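Congerin-2 (Conger myriaster, PDB 1IS3) binds beta-galactosides such as lactose as a homodimeric galectin of the conger eel, although its physiological role is not yet known. Local coordinates at residues T91-T94 against H95-Y98. Residues are numbered along the deposited sequence; the frame is centred on the assembly and turned at random.
Sequences TFDT and HTFY
Thr91 and Tyr98 pair through both backbone groups, Tyr98 N donating to Thr91 O at 2.8 Å and Thr91 N reaching Tyr98 O, and so form the hydrogen-bonded pair of an antiparallel hairpin between strands 85-92 and 96-100. Phe92 follows as the non-hydrogen-bonded partner of Phe97. Both side chains rise from the same face of the sheet, with Phe92 CB 3.7 Å from Phe97 CD1 and the ring planes inclined at 39°. This buried face looks into the galectin beta-sandwich: Phe92 meets Phe11 and Phe118 edge-to-face, while Phe97 reaches Ala42 and Met43 of the other sheet.

At Asp93 the side chain joins the backbone in closing the turn. Its N donates to Thr96 O, at 3.0 Å, and CG, between the backbone N and carbonyl carbon (chi1 54°), turns the carboxylate back toward the following amides. Thr96 N and His95 N both donate to Asp93 OD2 through bent hydrogen bonds of 2.9 Å, the first nearly along the C-O axis, the second, which defines an Asx turn, from above the carboxylate plane. Asp93 OD1 lies at the edge of the Tyr98 ring, 3.9 Å from CE1, and Thr96 CG2 lies over one face of that ring, toward its rim. Thr94 completes the bend, its side chain alongside His95.

Asp93 OD2 thus takes up the amide hydrogens of both His95 and Thr96, probably favouring the ionised form of Asp93.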
ATOM      1  N   THR A  91       6.883 -13.142  -5.019  1.00  6.96           N
ATOM      2  CA  THR A  91       6.400 -13.102  -6.387  1.00  7.54           C
ATOM      3  C   THR A  91       5.647 -14.429  -6.590  1.00  7.85           C
ATOM      4  O   THR A  91       5.700 -15.301  -5.700  1.00  8.12           O
ATOM      5  CB  THR A  91       7.593 -12.957  -7.388  1.00  8.11           C
ATOM      6  OG1 THR A  91       8.400 -11.931  -6.869  0.50 12.38           O
ATOM      7  CG2 THR A  91       7.169 -12.601  -8.812  0.50  9.93           C
ATOM      8  N   PHE A  92       4.945 -14.616  -7.708  1.00  7.35           N
ATOM      9  CA  PHE A  92       4.207 -15.846  -7.885  1.00  8.05           C
ATOM     10  C   PHE A  92       3.888 -16.088  -9.342  1.00  8.73           C
ATOM     11  O   PHE A  92       3.933 -15.150 -10.164  1.00  9.31           O
ATOM     12  CB  PHE A  92       2.890 -15.807  -7.070  1.00  7.85           C
ATOM     13  CG  PHE A  92       1.860 -14.771  -7.508  1.00  8.88           C
ATOM     14  CD1 PHE A  92       1.915 -13.473  -7.005  1.00  9.71           C
ATOM     15  CD2 PHE A  92       0.859 -15.113  -8.444  1.00  9.01           C
ATOM     16  CE1 PHE A  92       0.981 -12.524  -7.441  1.00  9.23           C
ATOM     17  CE2 PHE A  92      -0.068 -14.159  -8.869  1.00  9.60           C
ATOM     18  CZ  PHE A  92      -0.005 -12.868  -8.370  1.00  9.19           C
ATOM     19  N   ASP A  93       3.666 -17.359  -9.684  1.00  8.38           N
ATOM     20  CA  ASP A  93       3.084 -17.623 -10.983  1.00  8.39           C
ATOM     21  C   ASP A  93       1.799 -18.387 -10.703  1.00  9.45           C
ATOM     22  O   ASP A  93       1.422 -18.488  -9.533  1.00  8.73           O
ATOM     23  CB  ASP A  93       4.028 -18.438 -11.862  1.00  9.72           C
ATOM     24  CG  ASP A  93       4.556 -19.747 -11.310  1.00 10.12           C
ATOM     25  OD1 ASP A  93       5.633 -20.113 -11.766  1.00 11.79           O
ATOM     26  OD2 ASP A  93       3.928 -20.368 -10.456  1.00  9.09           O
ATOM     27  N   THR A  94       1.151 -19.047 -11.686  1.00 11.34           N
ATOM     28  CA  THR A  94      -0.128 -19.695 -11.342  1.00 12.37           C
ATOM     29  C   THR A  94      -0.033 -20.939 -10.507  1.00 10.24           C
ATOM     30  O   THR A  94      -1.023 -21.458 -10.015  1.00 11.03           O
ATOM     31  CB  THR A  94      -0.973 -20.099 -12.556  1.00 15.17           C
ATOM     32  OG1 THR A  94      -0.118 -20.821 -13.431  1.00 17.43           O
ATOM     33  CG2 THR A  94      -1.698 -18.877 -13.143  1.00 17.68           C
ATOM     34  N   HIS A  95       1.188 -21.430 -10.345  1.00  9.66           N
ATOM     35  CA  HIS A  95       1.386 -22.637  -9.559  1.00 10.73           C
ATOM     36  C   HIS A  95       2.051 -22.487  -8.207  1.00  8.65           C
ATOM     37  O   HIS A  95       1.813 -23.318  -7.322  1.00  8.38           O
ATOM     38  CB  HIS A  95       2.214 -23.645 -10.338  1.00 14.13           C
ATOM     39  CG  HIS A  95       1.418 -24.135 -11.523  1.00 20.38           C
ATOM     40  ND1 HIS A  95       1.605 -23.869 -12.814  1.00 23.72           N
ATOM     41  CD2 HIS A  95       0.273 -24.890 -11.393  1.00 22.45           C
ATOM     42  CE1 HIS A  95       0.595 -24.427 -13.465  1.00 24.83           C
ATOM     43  NE2 HIS A  95      -0.192 -25.036 -12.599  1.00 25.87           N
ATOM     44  N   THR A  96       2.843 -21.420  -8.022  1.00  7.90           N
ATOM     45  CA  THR A  96       3.730 -21.330  -6.876  1.00  7.72           C
ATOM     46  C   THR A  96       3.899 -19.903  -6.373  1.00  7.53           C
ATOM     47  O   THR A  96       4.118 -19.034  -7.235  1.00  7.96           O
ATOM     48  CB  THR A  96       5.160 -21.854  -7.255  1.00  7.92           C
ATOM     49  OG1 THR A  96       4.981 -23.127  -7.862  1.00  8.70           O
ATOM     50  CG2 THR A  96       6.115 -21.909  -6.071  1.00  7.63           C
ATOM     51  N   PHE A  97       3.858 -19.680  -5.055  1.00  6.35           N
ATOM     52  CA  PHE A  97       4.344 -18.445  -4.433  1.00  6.49           C
ATOM     53  C   PHE A  97       5.818 -18.638  -4.085  1.00  6.06           C
ATOM     54  O   PHE A  97       6.203 -19.639  -3.484  1.00  6.47           O
ATOM     55  CB  PHE A  97       3.654 -18.071  -3.121  1.00  6.43           C
ATOM     56  CG  PHE A  97       2.218 -17.584  -3.352  1.00  7.05           C
ATOM     57  CD1 PHE A  97       1.981 -16.220  -3.506  1.00  8.48           C
ATOM     58  CD2 PHE A  97       1.164 -18.497  -3.371  1.00  8.37           C
ATOM     59  CE1 PHE A  97       0.684 -15.760  -3.678  1.00  9.06           C
ATOM     60  CE2 PHE A  97      -0.139 -18.036  -3.544  1.00 10.06           C
ATOM     61  CZ  PHE A  97      -0.372 -16.668  -3.698  1.00  9.97           C
ATOM     62  N   TYR A  98       6.631 -17.671  -4.485  1.00  5.48           N
ATOM     63  CA  TYR A  98       8.071 -17.678  -4.230  1.00  6.72           C
ATOM     64  C   TYR A  98       8.359 -16.575  -3.210  1.00  7.63           C
ATOM     65  O   TYR A  98       8.149 -15.380  -3.517  1.00  8.08           O
ATOM     66  CB  TYR A  98       8.820 -17.398  -5.531  1.00  7.02           C
ATOM     67  CG  TYR A  98       8.693 -18.532  -6.526  1.00  6.82           C
ATOM     68  CD1 TYR A  98       7.822 -18.404  -7.608  1.00  8.32           C
ATOM     69  CD2 TYR A  98       9.483 -19.673  -6.365  1.00  7.34           C
ATOM     70  CE1 TYR A  98       7.733 -19.421  -8.570  1.00  8.84           C
ATOM     71  CE2 TYR A  98       9.404 -20.693  -7.324  1.00  7.92           C
ATOM     72  CZ  TYR A  98       8.536 -20.549  -8.413  1.00  9.07           C
ATOM     73  OH  TYR A  98       8.463 -21.518  -9.386  1.00  9.54           O
TER